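Local coordinates for protein archaemetzincin (Archaeoglobus fulgidus, PDB 3ZVS) that is probably a zinc metalloprotease of peptidase family M54, holding one catalytic and one apparently structural zinc ion, with no known natural substrate, at residues V15-N20 and L106-V111; C42-R47 and D72-G77; C54-L59 and F82-L87; L123-C128 and R152-K157. One frame throughout, in Å; residues are numbered along the deposited sequence.

Contact 1. Residues V15-N20 and L106-V111; sequences VEVLAN and LYRERV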
loop_
_atom_site.group_PDB
_atom_site.type_symbol
_atom_site.label_atom_id
_atom_site.label_comp_id
_atom_site.label_asym_id
_atom_site.label_seq_id
_atom_site.Cartn_x
_atom_site.Cartn_y
_atom_site.Cartn_z
ATOM N N VAL A 15 1.573 0.398 11.375
ATOM C CA VAL A 15 0.994 -0.890 11.167
ATOM C C VAL A 15 -0.322 -1.031 11.941
ATOM O O VAL A 15 -1.298 -1.592 11.407
ATOM C CB VAL A 15 1.996 -2.010 11.583
ATOM C CG1 VAL A 15 1.314 -3.389 11.552
ATOM C CG2 VAL A 15 3.226 -1.964 10.676
ATOM N N GLU A 16 -0.338 -0.564 13.188
ATOM C CA GLU A 16 -1.539 -0.583 14.010
ATOM C C GLU A 16 -2.672 0.201 13.351
ATOM O O GLU A 16 -3.815 -0.233 13.403
ATOM C CB GLU A 16 -1.259 0.020 15.392
ATOM C CG GLU A 16 -0.427 -0.854 16.316
ATOM C CD GLU A 16 0.060 -0.126 17.605
ATOM O OE1 GLU A 16 -0.169 1.100 17.794
ATOM O OE2 GLU A 16 0.692 -0.809 18.437
ATOM N N VAL A 17 -2.369 1.334 12.723
ATOM C CA VAL A 17 -3.384 2.079 11.968
ATOM C C VAL A 17 -4.070 1.186 10.969
ATOM O O VAL A 17 -5.319 1.170 10.861
ATOM C CB VAL A 17 -2.758 3.277 11.213
ATOM C CG1 VAL A 17 -3.717 3.848 10.147
ATOM C CG2 VAL A 17 -2.293 4.347 12.206
ATOM N N LEU A 18 -3.283 0.435 10.207
ATOM C CA LEU A 18 -3.865 -0.424 9.210
ATOM C C LEU A 18 -4.611 -1.579 9.828
ATOM O O LEU A 18 -5.699 -1.938 9.363
ATOM C CB LEU A 18 -2.761 -0.922 8.250
ATOM C CG LEU A 18 -2.189 0.219 7.432
ATOM C CD1 LEU A 18 -1.068 -0.331 6.527
ATOM C CD2 LEU A 18 -3.233 0.910 6.585
ATOM N N ALA A 19 -4.063 -2.183 10.895
ATOM C CA ALA A 19 -4.762 -3.276 11.574
ATOM C C ALA A 19 -6.147 -2.824 12.099
ATOM O O ALA A 19 -7.094 -3.617 12.105
ATOM C CB ALA A 19 -3.893 -3.896 12.711
ATOM N N ASN A 20 -6.244 -1.557 12.487
ATOM C CA ASN A 20 -7.458 -0.991 13.060
ATOM C C ASN A 20 -8.465 -0.500 12.017
ATOM O O ASN A 20 -9.654 -0.408 12.312
ATOM C CB ASN A 20 -7.110 0.196 13.958
ATOM C CG ASN A 20 -6.379 -0.207 15.213
ATOM O OD1 ASN A 20 -6.444 -1.353 15.639
ATOM N ND2 ASN A 20 -5.669 0.747 15.810
ATOM N N LEU A 106 -3.574 13.850 8.989
ATOM C CA LEU A 106 -3.484 13.802 7.538
ATOM C C LEU A 106 -2.588 12.641 7.126
ATOM O O LEU A 106 -2.895 11.929 6.178
ATOM C CB LEU A 106 -2.952 15.120 6.994
ATOM C CG LEU A 106 -2.809 15.248 5.472
ATOM C CD1 LEU A 106 -4.176 15.100 4.822
ATOM C CD2 LEU A 106 -2.155 16.547 5.072
ATOM N N TYR A 107 -1.487 12.446 7.852
ATOM C CA TYR A 107 -0.601 11.321 7.550
ATOM C C TYR A 107 -1.368 10.024 7.665
ATOM O O TYR A 107 -1.321 9.161 6.780
ATOM C CB TYR A 107 0.555 11.311 8.523
ATOM C CG TYR A 107 1.554 10.195 8.263
ATOM C CD1 TYR A 107 2.336 10.186 7.118
ATOM C CD2 TYR A 107 1.736 9.181 9.191
ATOM C CE1 TYR A 107 3.260 9.164 6.924
ATOM C CE2 TYR A 107 2.681 8.168 8.991
ATOM C CZ TYR A 107 3.423 8.187 7.850
ATOM O OH TYR A 107 4.394 7.200 7.617
ATOM N N ARG A 108 -2.128 9.872 8.748
ATOM C CA ARG A 108 -2.902 8.674 8.955
ATOM C C ARG A 108 -3.880 8.442 7.796
ATOM O O ARG A 108 -4.029 7.342 7.297
ATOM C CB ARG A 108 -3.665 8.781 10.277
ATOM C CG ARG A 108 -4.349 7.530 10.647
ATOM C CD ARG A 108 -5.346 7.742 11.776
ATOM N NE ARG A 108 -5.752 6.457 12.319
ATOM C CZ ARG A 108 -6.735 5.722 11.822
ATOM N NH1 ARG A 108 -7.441 6.163 10.785
ATOM N NH2 ARG A 108 -7.008 4.538 12.382
ATOM N N GLU A 109 -4.575 9.497 7.396
ATOM C CA GLU A 109 -5.548 9.392 6.331
ATOM C C GLU A 109 -4.877 8.950 5.023
ATOM O O GLU A 109 -5.392 8.092 4.293
ATOM C CB GLU A 109 -6.206 10.753 6.163
ATOM C CG GLU A 109 -7.251 10.753 5.116
ATOM C CD GLU A 109 -7.912 12.106 4.931
ATOM O OE1 GLU A 109 -7.205 13.114 4.746
ATOM O OE2 GLU A 109 -9.160 12.128 4.900
ATOM N N ARG A 110 -3.709 9.507 4.740
ATOM C CA ARG A 110 -2.968 9.134 3.539
ATOM C C ARG A 110 -2.544 7.667 3.592
ATOM O O ARG A 110 -2.623 6.954 2.593
ATOM C CB ARG A 110 -1.712 9.967 3.425
ATOM C CG ARG A 110 -1.975 11.425 3.065
ATOM C CD ARG A 110 -0.715 12.229 3.149
ATOM N NE ARG A 110 -0.910 13.587 2.652
ATOM C CZ ARG A 110 0.067 14.473 2.510
ATOM N NH1 ARG A 110 1.306 14.188 2.875
ATOM N NH2 ARG A 110 -0.199 15.669 2.019
ATOM N N VAL A 111 -2.068 7.220 4.747
ATOM C CA VAL A 111 -1.655 5.833 4.878
ATOM C C VAL A 111 -2.810 4.877 4.579
ATOM O O VAL A 111 -2.658 3.889 3.851
ATOM C CB VAL A 111 -1.076 5.578 6.276
ATOM C CG1 VAL A 111 -0.885 4.095 6.512
ATOM C CG2 VAL A 111 0.226 6.319 6.447
HETATM O O HOH W 1 -10.016 2.862 12.655
HETATM O O HOH W 2 -5.428 3.781 14.740
#

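Contact 2. Residues C42-R47 and D72-G77; sequences CYNASR and DIYAKG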
loop_
_atom_site.group_PDB
_atom_site.type_symbol
_atom_site.label_atom_id
_atom_site.label_comp_id
_atom_site.label_asym_id
_atom_site.label_seq_id
_atom_site.Cartn_x
_atom_site.Cartn_y
_atom_site.Cartn_z
ATOM N N CYS A 42 17.032 -5.755 -2.188
ATOM C CA CYS A 42 16.152 -4.909 -2.974
ATOM C C CYS A 42 16.543 -3.439 -2.907
ATOM O O CYS A 42 15.788 -2.592 -3.351
ATOM C CB CYS A 42 14.699 -5.069 -2.496
ATOM S SG CYS A 42 13.948 -6.677 -2.824
ATOM N N TYR A 43 17.719 -3.129 -2.356
ATOM C CA TYR A 43 18.194 -1.770 -2.217
ATOM C C TYR A 43 19.010 -1.391 -3.413
ATOM O O TYR A 43 19.934 -2.132 -3.808
ATOM C CB TYR A 43 19.041 -1.620 -0.928
ATOM C CG TYR A 43 19.711 -0.272 -0.707
ATOM C CD1 TYR A 43 18.973 0.896 -0.414
ATOM C CD2 TYR A 43 21.090 -0.158 -0.778
ATOM C CE1 TYR A 43 19.629 2.121 -0.215
ATOM C CE2 TYR A 43 21.744 1.061 -0.584
ATOM C CZ TYR A 43 21.003 2.194 -0.302
ATOM O OH TYR A 43 21.698 3.384 -0.124
ATOM N N ASN A 44 18.673 -0.265 -4.015
ATOM C CA ASN A 44 19.451 0.314 -5.104
ATOM C C ASN A 44 20.290 1.407 -4.511
ATOM O O ASN A 44 19.815 2.483 -4.150
ATOM C CB ASN A 44 18.549 0.849 -6.219
ATOM C CG ASN A 44 19.316 1.458 -7.359
ATOM O OD1 ASN A 44 20.315 2.143 -7.164
ATOM N ND2 ASN A 44 18.830 1.233 -8.570
ATOM N N ALA A 45 21.576 1.114 -4.388
ATOM C CA ALA A 45 22.509 2.000 -3.703
ATOM C C ALA A 45 22.690 3.319 -4.437
ATOM O O ALA A 45 22.907 4.356 -3.807
ATOM C CB ALA A 45 23.849 1.304 -3.568
ATOM N N SER A 46 22.586 3.280 -5.758
ATOM C CA SER A 46 22.711 4.486 -6.561
ATOM C C SER A 46 21.565 5.460 -6.268
ATOM O O SER A 46 21.779 6.655 -6.115
ATOM C CB SER A 46 22.731 4.134 -8.045
ATOM O OG SER A 46 22.720 5.312 -8.815
ATOM N N ARG A 47 20.349 4.935 -6.150
ATOM C CA ARG A 47 19.169 5.769 -5.973
ATOM C C ARG A 47 18.815 6.011 -4.510
ATOM O O ARG A 47 18.029 6.909 -4.196
ATOM C CB ARG A 47 17.977 5.120 -6.679
ATOM C CG ARG A 47 18.209 4.955 -8.170
ATOM C CD ARG A 47 17.162 4.113 -8.798
ATOM N NE ARG A 47 15.896 4.801 -8.666
ATOM C CZ ARG A 47 15.021 5.046 -9.632
ATOM N NH1 ARG A 47 15.214 4.642 -10.865
ATOM N NH2 ARG A 47 13.904 5.692 -9.327
ATOM N N ASP A 72 11.616 4.720 0.995
ATOM C CA ASP A 72 11.186 5.145 -0.345
ATOM C C ASP A 72 11.409 3.988 -1.315
ATOM O O ASP A 72 12.475 3.327 -1.325
ATOM C CB ASP A 72 12.007 6.379 -0.774
ATOM C CG ASP A 72 11.397 7.171 -1.913
ATOM O OD1 ASP A 72 10.174 7.159 -2.072
ATOM O OD2 ASP A 72 12.197 7.838 -2.617
ATOM N N ILE A 73 10.417 3.760 -2.168
ATOM C CA ILE A 73 10.471 2.749 -3.205
ATOM C C ILE A 73 10.228 3.308 -4.604
ATOM O O ILE A 73 9.661 4.375 -4.793
ATOM C CB ILE A 73 9.473 1.591 -2.931
ATOM C CG1 ILE A 73 8.018 2.091 -2.921
ATOM C CG2 ILE A 73 9.789 0.928 -1.555
ATOM C CD1 ILE A 73 6.981 1.012 -2.721
ATOM N N TYR A 74 10.732 2.565 -5.578
ATOM C CA TYR A 74 10.547 2.885 -6.992
ATOM C C TYR A 74 10.337 1.582 -7.762
ATOM O O TYR A 74 10.537 0.510 -7.252
ATOM C CB TYR A 74 11.797 3.614 -7.545
ATOM C CG TYR A 74 12.922 2.643 -7.867
ATOM C CD1 TYR A 74 13.701 2.096 -6.865
ATOM C CD2 TYR A 74 13.193 2.264 -9.172
ATOM C CE1 TYR A 74 14.718 1.174 -7.139
ATOM C CE2 TYR A 74 14.179 1.347 -9.452
ATOM C CZ TYR A 74 14.935 0.810 -8.437
ATOM O OH TYR A 74 15.924 -0.119 -8.689
ATOM N N ALA A 75 9.854 1.701 -9.001
ATOM C CA ALA A 75 9.781 0.574 -9.928
ATOM C C ALA A 75 10.344 1.071 -11.256
ATOM O O ALA A 75 10.553 2.265 -11.451
ATOM C CB ALA A 75 8.390 0.119 -10.095
ATOM N N LYS A 76 10.651 0.140 -12.138
ATOM C CA LYS A 76 11.273 0.500 -13.398
ATOM C C LYS A 76 10.558 1.662 -14.077
ATOM O O LYS A 76 9.338 1.671 -14.194
ATOM C CB LYS A 76 11.237 -0.686 -14.336
ATOM C CG LYS A 76 11.777 -0.351 -15.718
ATOM C CD LYS A 76 11.979 -1.611 -16.564
ATOM C CE LYS A 76 10.852 -2.610 -16.353
ATOM N NZ LYS A 76 9.596 -2.201 -17.011
ATOM N N GLY A 77 11.348 2.638 -14.489
ATOM C CA GLY A 77 10.861 3.777 -15.237
ATOM C C GLY A 77 10.233 4.864 -14.395
ATOM O O GLY A 77 9.846 5.903 -14.924
#

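Contact 3. Residues C54-L59 and F82-L87; sequences CILRML and FGEAEL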
loop_
_atom_site.group_PDB
_atom_site.type_symbol
_atom_site.label_atom_id
_atom_site.label_comp_id
_atom_site.label_asym_id
_atom_site.label_seq_id
_atom_site.Cartn_x
_atom_site.Cartn_y
_atom_site.Cartn_z
ATOM N N CYS A 54 11.092 -6.101 -6.589
ATOM C CA CYS A 54 11.943 -6.943 -5.769
ATOM C C CYS A 54 11.233 -7.286 -4.447
ATOM O O CYS A 54 11.164 -8.459 -4.064
ATOM C CB CYS A 54 13.276 -6.219 -5.562
ATOM S SG CYS A 54 14.565 -7.124 -4.687
ATOM N N ILE A 55 10.718 -6.273 -3.747
ATOM C CA ILE A 55 10.042 -6.498 -2.473
ATOM C C ILE A 55 8.857 -7.436 -2.649
ATOM O O ILE A 55 8.683 -8.379 -1.883
ATOM C CB ILE A 55 9.575 -5.182 -1.862
ATOM C CG1 ILE A 55 10.792 -4.328 -1.469
ATOM C CG2 ILE A 55 8.685 -5.438 -0.662
ATOM C CD1 ILE A 55 10.424 -2.909 -1.114
ATOM N N LEU A 56 8.053 -7.205 -3.664
ATOM C CA LEU A 56 6.905 -8.088 -3.915
ATOM C C LEU A 56 7.294 -9.556 -4.027
ATOM O O LEU A 56 6.640 -10.434 -3.499
ATOM C CB LEU A 56 6.189 -7.732 -5.220
ATOM C CG LEU A 56 5.268 -6.555 -5.266
ATOM C CD1 LEU A 56 4.597 -6.467 -6.626
ATOM C CD2 LEU A 56 4.215 -6.686 -4.182
ATOM N N ARG A 57 8.377 -9.820 -4.768
ATOM C CA ARG A 57 8.810 -11.192 -5.013
ATOM C C ARG A 57 9.120 -11.923 -3.735
ATOM O O ARG A 57 9.013 -13.140 -3.661
ATOM C CB ARG A 57 10.076 -11.200 -5.889
ATOM C CG ARG A 57 9.813 -11.388 -7.358
ATOM C CD ARG A 57 11.097 -11.825 -8.108
ATOM N NE ARG A 57 12.239 -10.979 -7.783
ATOM C CZ ARG A 57 12.471 -9.802 -8.362
ATOM N NH1 ARG A 57 11.636 -9.317 -9.257
ATOM N NH2 ARG A 57 13.518 -9.117 -7.977
ATOM N N MET A 58 9.544 -11.195 -2.702
ATOM C CA MET A 58 10.002 -11.800 -1.463
ATOM C C MET A 58 8.847 -12.021 -0.450
ATOM O O MET A 58 8.985 -12.734 0.556
ATOM C CB MET A 58 11.162 -10.940 -0.921
ATOM C CG MET A 58 12.426 -10.960 -1.851
ATOM S SD MET A 58 13.896 -9.893 -1.454
ATOM C CE MET A 58 14.572 -10.780 -0.075
ATOM N N LEU A 59 7.678 -11.448 -0.736
ATOM C CA LEU A 59 6.526 -11.652 0.113
ATOM C C LEU A 59 5.940 -13.033 -0.148
ATOM O O LEU A 59 6.057 -13.551 -1.259
ATOM C CB LEU A 59 5.482 -10.565 -0.185
ATOM C CG LEU A 59 5.865 -9.164 0.290
ATOM C CD1 LEU A 59 4.857 -8.137 -0.220
ATOM C CD2 LEU A 59 5.979 -9.092 1.815
ATOM N N PHE A 82 4.173 4.961 -4.967
ATOM C CA PHE A 82 3.619 4.758 -3.641
ATOM C C PHE A 82 3.518 3.281 -3.301
ATOM O O PHE A 82 3.430 2.890 -2.133
ATOM C CB PHE A 82 2.233 5.376 -3.517
ATOM C CG PHE A 82 2.222 6.874 -3.638
ATOM C CD1 PHE A 82 2.785 7.677 -2.652
ATOM C CD2 PHE A 82 1.567 7.505 -4.707
ATOM C CE1 PHE A 82 2.737 9.056 -2.730
ATOM C CE2 PHE A 82 1.554 8.876 -4.796
ATOM C CZ PHE A 82 2.143 9.666 -3.804
ATOM N N GLY A 83 3.496 2.429 -4.318
ATOM C CA GLY A 83 3.288 1.024 -4.108
ATOM C C GLY A 83 3.363 0.276 -5.433
ATOM O O GLY A 83 3.532 0.874 -6.506
ATOM N N GLU A 84 3.220 -1.031 -5.335
ATOM C CA GLU A 84 3.131 -1.926 -6.474
ATOM C C GLU A 84 2.307 -3.130 -6.044
ATOM O O GLU A 84 2.398 -3.593 -4.890
ATOM C CB GLU A 84 4.504 -2.373 -7.011
ATOM C CG GLU A 84 4.361 -3.120 -8.380
ATOM C CD GLU A 84 5.652 -3.542 -9.046
ATOM O OE1 GLU A 84 6.709 -3.233 -8.518
ATOM O OE2 GLU A 84 5.587 -4.187 -10.118
ATOM N N ALA A 85 1.458 -3.625 -6.939
ATOM C CA ALA A 85 0.580 -4.723 -6.643
ATOM C C ALA A 85 0.511 -5.716 -7.786
ATOM O O ALA A 85 0.688 -5.353 -8.960
ATOM C CB ALA A 85 -0.844 -4.183 -6.329
ATOM N N GLU A 86 0.222 -6.961 -7.445
ATOM C CA GLU A 86 -0.153 -7.965 -8.445
ATOM C C GLU A 86 -1.651 -7.827 -8.740
ATOM O O GLU A 86 -2.477 -8.139 -7.885
ATOM C CB GLU A 86 0.122 -9.365 -7.906
ATOM C CG GLU A 86 1.578 -9.579 -7.536
ATOM C CD GLU A 86 1.839 -10.932 -6.909
ATOM O OE1 GLU A 86 0.945 -11.502 -6.279
ATOM O OE2 GLU A 86 2.958 -11.452 -7.085
ATOM N N LEU A 87 -2.010 -7.371 -9.940
ATOM C CA LEU A 87 -3.416 -7.174 -10.283
ATOM C C LEU A 87 -4.167 -8.508 -10.282
ATOM O O LEU A 87 -3.829 -9.409 -11.056
ATOM C CB LEU A 87 -3.520 -6.501 -11.654
ATOM C CG LEU A 87 -4.954 -6.203 -12.091
ATOM C CD1 LEU A 87 -5.591 -5.039 -11.363
ATOM C CD2 LEU A 87 -5.014 -5.941 -13.596
#

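Contact 4. Residues L123-C128 and R152-K157; sequences LGLKHC and RECASK. With ZN (zinc ion), chain E; ZN (zinc ion), chain D.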
loop_
_atom_site.group_PDB
_atom_site.type_symbol
_atom_site.label_atom_id
_atom_site.label_comp_id
_atom_site.label_asym_id
_atom_site.label_seq_id
_atom_site.Cartn_x
_atom_site.Cartn_y
_atom_site.Cartn_z
ATOM N N LEU A 123 -7.202 -7.179 -5.431
ATOM C CA LEU A 123 -8.559 -7.693 -5.623
ATOM C C LEU A 123 -9.061 -7.541 -7.044
ATOM O O LEU A 123 -10.216 -7.857 -7.318
ATOM C CB LEU A 123 -9.557 -7.011 -4.686
ATOM C CG LEU A 123 -9.237 -7.172 -3.215
ATOM C CD1 LEU A 123 -10.241 -6.414 -2.368
ATOM C CD2 LEU A 123 -9.153 -8.645 -2.835
ATOM N N GLY A 124 -8.239 -7.006 -7.927
ATOM C CA GLY A 124 -8.500 -7.034 -9.355
ATOM C C GLY A 124 -8.931 -5.706 -9.925
ATOM O O GLY A 124 -9.243 -5.631 -11.121
ATOM N N LEU A 125 -8.924 -4.652 -9.113
ATOM C CA LEU A 125 -9.314 -3.327 -9.574
ATOM C C LEU A 125 -8.175 -2.571 -10.242
ATOM O O LEU A 125 -7.092 -2.407 -9.682
ATOM C CB LEU A 125 -9.863 -2.465 -8.429
ATOM C CG LEU A 125 -11.073 -3.034 -7.704
ATOM C CD1 LEU A 125 -11.440 -2.195 -6.510
ATOM C CD2 LEU A 125 -12.259 -3.071 -8.650
ATOM N N LYS A 126 -8.422 -2.124 -11.465
ATOM C CA LYS A 126 -7.538 -1.205 -12.159
ATOM C C LYS A 126 -7.767 0.238 -11.720
ATOM O O LYS A 126 -8.697 0.538 -10.960
ATOM C CB LYS A 126 -7.751 -1.321 -13.671
ATOM C CG LYS A 126 -7.456 -2.706 -14.197
ATOM C CD LYS A 126 -7.590 -2.794 -15.731
ATOM C CE LYS A 126 -7.837 -4.245 -16.156
ATOM N NZ LYS A 126 -9.143 -4.807 -15.625
ATOM N N HIS A 127 -6.900 1.144 -12.138
ATOM C CA HIS A 127 -7.151 2.542 -11.839
ATOM C C HIS A 127 -8.513 2.973 -12.322
ATOM O O HIS A 127 -8.970 2.564 -13.392
ATOM C CB HIS A 127 -6.056 3.422 -12.405
ATOM C CG HIS A 127 -4.786 3.273 -11.651
ATOM N ND1 HIS A 127 -3.538 3.351 -12.231
ATOM C CD2 HIS A 127 -4.574 2.971 -10.354
ATOM C CE1 HIS A 127 -2.617 3.124 -11.309
ATOM N NE2 HIS A 127 -3.223 2.909 -10.156
ATOM N N CYS A 128 -9.134 3.812 -11.511
ATOM C CA CYS A 128 -10.499 4.275 -11.701
ATOM C C CYS A 128 -10.487 5.791 -11.880
ATOM O O CYS A 128 -9.789 6.517 -11.155
ATOM C CB CYS A 128 -11.262 3.924 -10.429
ATOM S SG CYS A 128 -13.049 4.371 -10.521
ATOM N N ARG A 152 -19.034 3.345 -6.257
ATOM C CA ARG A 152 -20.030 2.287 -6.384
ATOM C C ARG A 152 -19.655 1.255 -7.440
ATOM O O ARG A 152 -19.932 0.079 -7.300
ATOM C CB ARG A 152 -21.432 2.871 -6.695
ATOM C CG ARG A 152 -21.954 3.784 -5.621
ATOM C CD ARG A 152 -23.383 4.287 -5.915
ATOM N NE ARG A 152 -23.431 5.298 -6.967
ATOM C CZ ARG A 152 -23.920 5.127 -8.195
ATOM N NH1 ARG A 152 -24.391 3.970 -8.583
ATOM N NH2 ARG A 152 -23.897 6.152 -9.058
ATOM N N GLU A 153 -18.986 1.683 -8.504
ATOM C CA GLU A 153 -18.547 0.747 -9.514
ATOM C C GLU A 153 -17.504 -0.220 -8.964
ATOM O O GLU A 153 -17.597 -1.421 -9.166
ATOM C CB GLU A 153 -18.011 1.460 -10.747
ATOM C CG GLU A 153 -19.127 2.156 -11.507
ATOM C CD GLU A 153 -18.675 2.631 -12.851
ATOM O OE1 GLU A 153 -17.514 3.103 -12.969
ATOM O OE2 GLU A 153 -19.480 2.536 -13.816
ATOM N N CYS A 154 -16.480 0.308 -8.301
ATOM C CA CYS A 154 -15.421 -0.555 -7.794
ATOM C C CYS A 154 -15.913 -1.431 -6.677
ATOM O O CYS A 154 -15.537 -2.612 -6.594
ATOM C CB CYS A 154 -14.268 0.303 -7.329
ATOM S SG CYS A 154 -13.306 1.048 -8.662
ATOM N N ALA A 155 -16.780 -0.890 -5.831
ATOM C CA ALA A 155 -17.328 -1.662 -4.715
ATOM C C ALA A 155 -18.116 -2.860 -5.242
ATOM O O ALA A 155 -18.060 -3.947 -4.657
ATOM C CB ALA A 155 -18.169 -0.805 -3.834
ATOM N N SER A 156 -18.798 -2.686 -6.367
ATOM C CA SER A 156 -19.626 -3.754 -6.927
ATOM C C SER A 156 -18.777 -4.924 -7.418
ATOM O O SER A 156 -19.242 -6.053 -7.469
ATOM C CB SER A 156 -20.492 -3.207 -8.058
ATOM O OG SER A 156 -19.766 -2.967 -9.225
ATOM N N LYS A 157 -17.523 -4.644 -7.740
ATOM C CA LYS A 157 -16.627 -5.615 -8.369
ATOM C C LYS A 157 -15.830 -6.436 -7.345
ATOM O O LYS A 157 -15.216 -7.451 -7.695
ATOM C CB LYS A 157 -15.651 -4.886 -9.288
ATOM C CG LYS A 157 -16.224 -4.293 -10.567
ATOM C CD LYS A 157 -15.100 -3.501 -11.256
ATOM C CE LYS A 157 -15.435 -3.033 -12.653
ATOM N NZ LYS A 157 -16.292 -1.846 -12.625
HETATM ZN ZN ZN E . -13.787 3.311 -8.562
HETATM ZN ZN ZN D . -2.531 2.110 -8.453
HETATM O O HOH W 3 -12.402 -7.107 -9.108
#

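Contact 1. Residues V15-N20 and L106-V111
Val17 packs against one face of the guanidinium of Arg108 where helix 12-26 meets the first turns of helix 104-122, the metzincin active-site helix that carries the HExxH motif further along. The two side chains are slanted against each other. CG1 of Val17 lies 3.8 Å from CG of Arg108 and also covers the guanidinium face, displaced toward its rim, with CZ at 3.9 Å from CG1; CG2 meets the same arginine near NE. Arg108 leaves its helix with CG opposite the backbone N (chi1 -173°) and stays extended to NE, a course that runs over Val17 and brings NH2 to a water shared with Asn20. Next to Val17 in its helix, Leu18 meets Val111, about one turn beyond Arg108, nearly at right angles: CD2 of Leu18 touches CG1 of Val111 at 4.0 Å. This pair is buried, and Leu18 continues inward onto Ile5 of strand 2-7 and Ala115. The arginine end is wetter: NH2 of Arg108 has a weak bond to Ser21 OG, and its main link to Asn20 runs through a water in the guanidinium plane, 2.9 Å from Arg108 NH2 and 3.2 Å from Asn20 ND2.

Contact 2. Residues C42-R47 and D72-G77
Arg47 lays its guanidinium flat on one face of the Tyr74 ring, and this stack is the tight part of the contact. The two planes are only 15° apart. CZ of Arg47 comes within 3.4 Å of Tyr74 CD2, while NE sits over the middle of the ring and NH2 reaches back to Tyr74 CB at 3.5 Å. The cation-pi geometry is joined by a CH-pi contact, with CD of Arg47 4.1 Å from the Tyr74 ring centroid and close to the ring normal. A bend at chi3 (64°) turns the arginine chain so that both its last methylene and its charged end lie over the same face. The stacked NE and NH2 are hydrogen-bonded as well, NE to Gln49 OE1 and NH2 to Met78 O, which should limit sliding of the guanidinium over the ring.

Looser is the hydroxyl end. Here the amide of Asn44 stands steeply to the ring plane and gives a single, rather long hydrogen bond, Asn44 ND2 to Tyr74 OH at 3.2 Å, nearly straight at 165°. Its other end, OD1, accepts from Arg47 N at 3.0 Å in an Asx motif, so one asparagine both shapes the turn after strand 43-44 and touches the tyrosine. The contact lies at the protein surface. Strands 43-44 and 73-74 are the two outer strands of a small three-stranded sheet, and the side chains bridge across the middle strand 49-51, while the neighbouring Ile73 packs on helix 52-58 through Ser52 and Ile55.

Contact 3. Residues C54-L59 and F82-L87
Leu56 aims its CB from helix 52-58 toward strand 83-85, and its two methyls make the closest contacts. A chi1 of -78° sets CG anti to the carbonyl carbon, and beyond it the methyls divide, CD2 going to the Glu84 carbonyl and CD1 to the Glu84 side chain. CG itself stands 4.1 Å from Glu84 O. CD2 comes closer to that same carbonyl oxygen, 3.7 Å from Glu84 O. The other branch works along the acid: CD1 of Leu56 is 3.8 Å from Glu84 CG and 3.9 Å from its CD, and further on it reaches Ala85 N at 4.2 Å and, more loosely, Glu86 CG. The methyl thus rests on the aliphatic part of an extended glutamate.

Strand 83-85 is the antiparallel edge strand of the main sheet, which in metzincins borders the active-site cleft; a malonate ion, probably from the crystallisation liquor, is hydrogen-bonded to Phe82 N. Helix 52-58 packs on one side of this strand, while the CB of Ala85 points the other way, onto Glu118 and His121 of the active-site helix.

The acid groups at the margins of the leucine are tied down. Glu84 OE1 accepts from both Ser52 OG and Thr53 OG1 in the first turn of helix 52-58, a setting that would probably steady its negative charge. Glu86 arrives with CG beside Leu56 CD1, and its carboxylate makes a salt bridge from OE2 to Arg91 NH2, the arginine whose NH1 also bonds Leu59 O.

Contact 4. Residues L123-C128 and R152-K157
The imidazole of His127, neighbour of the contact residue Cys128, meets the rings of His117 and His121 and packs edge-to-face with Phe136. Its NE2 binds the catalytic zinc ion at 2.0 Å, with His117 and His121 as further ligands, and the residue leaves its backbone away from helix 152-157. This segment closes the metzincin zinc motif HExxHxxGxxH: Gly124, at positive phi (106°), ends the active-site helix in a Schellman motif and swings the chain so that His127 can return to the metal. The very next residue serves the second zinc. SG of Cys128 and SG of Cys154 stand 3.8 Å apart, each 2.3 Å from that zinc ion, and Cys132 and Cys151 complete a four-cysteine site that seems structural. Leu125 packs between the loop and the helix: its CD1 rests on Cys154 CB at 3.9 Å, and its CD2 meets the aliphatic chain of Lys157, also 3.9 Å from CD of Lys157. At the far end a water donates to both backbones, 2.9 Å from Leu123 O and 3.2 Å from Lys157 O.

In the fold
Contacts 2 and 3 are joined covalently by a disulfide, 2.0 Å between Cys42 SG and Cys54 SG in one of two conformers, and Ile73 CG2 packs on Ile55 CD1 at 3.9 Å, although the two centres are about 13 Å apart. Both are nested in the chain loop closed by contact 1, which lies across the centre of the chain from contact 3. Contact 3 meets contact 4 through Leu87 CD1, 3.5 Å from Leu125 O. Contact 4 supplies a catalytic zinc ligand; contact 3 comes within about 3 Å of another, side chain to side chain, and Leu18 of contact 1 within about 9 Å of Glu118, the inferred proton acceptor. Contact 2 lies away from the zinc sites, although the Tyr74 side chain is about 9 Å from the malonate.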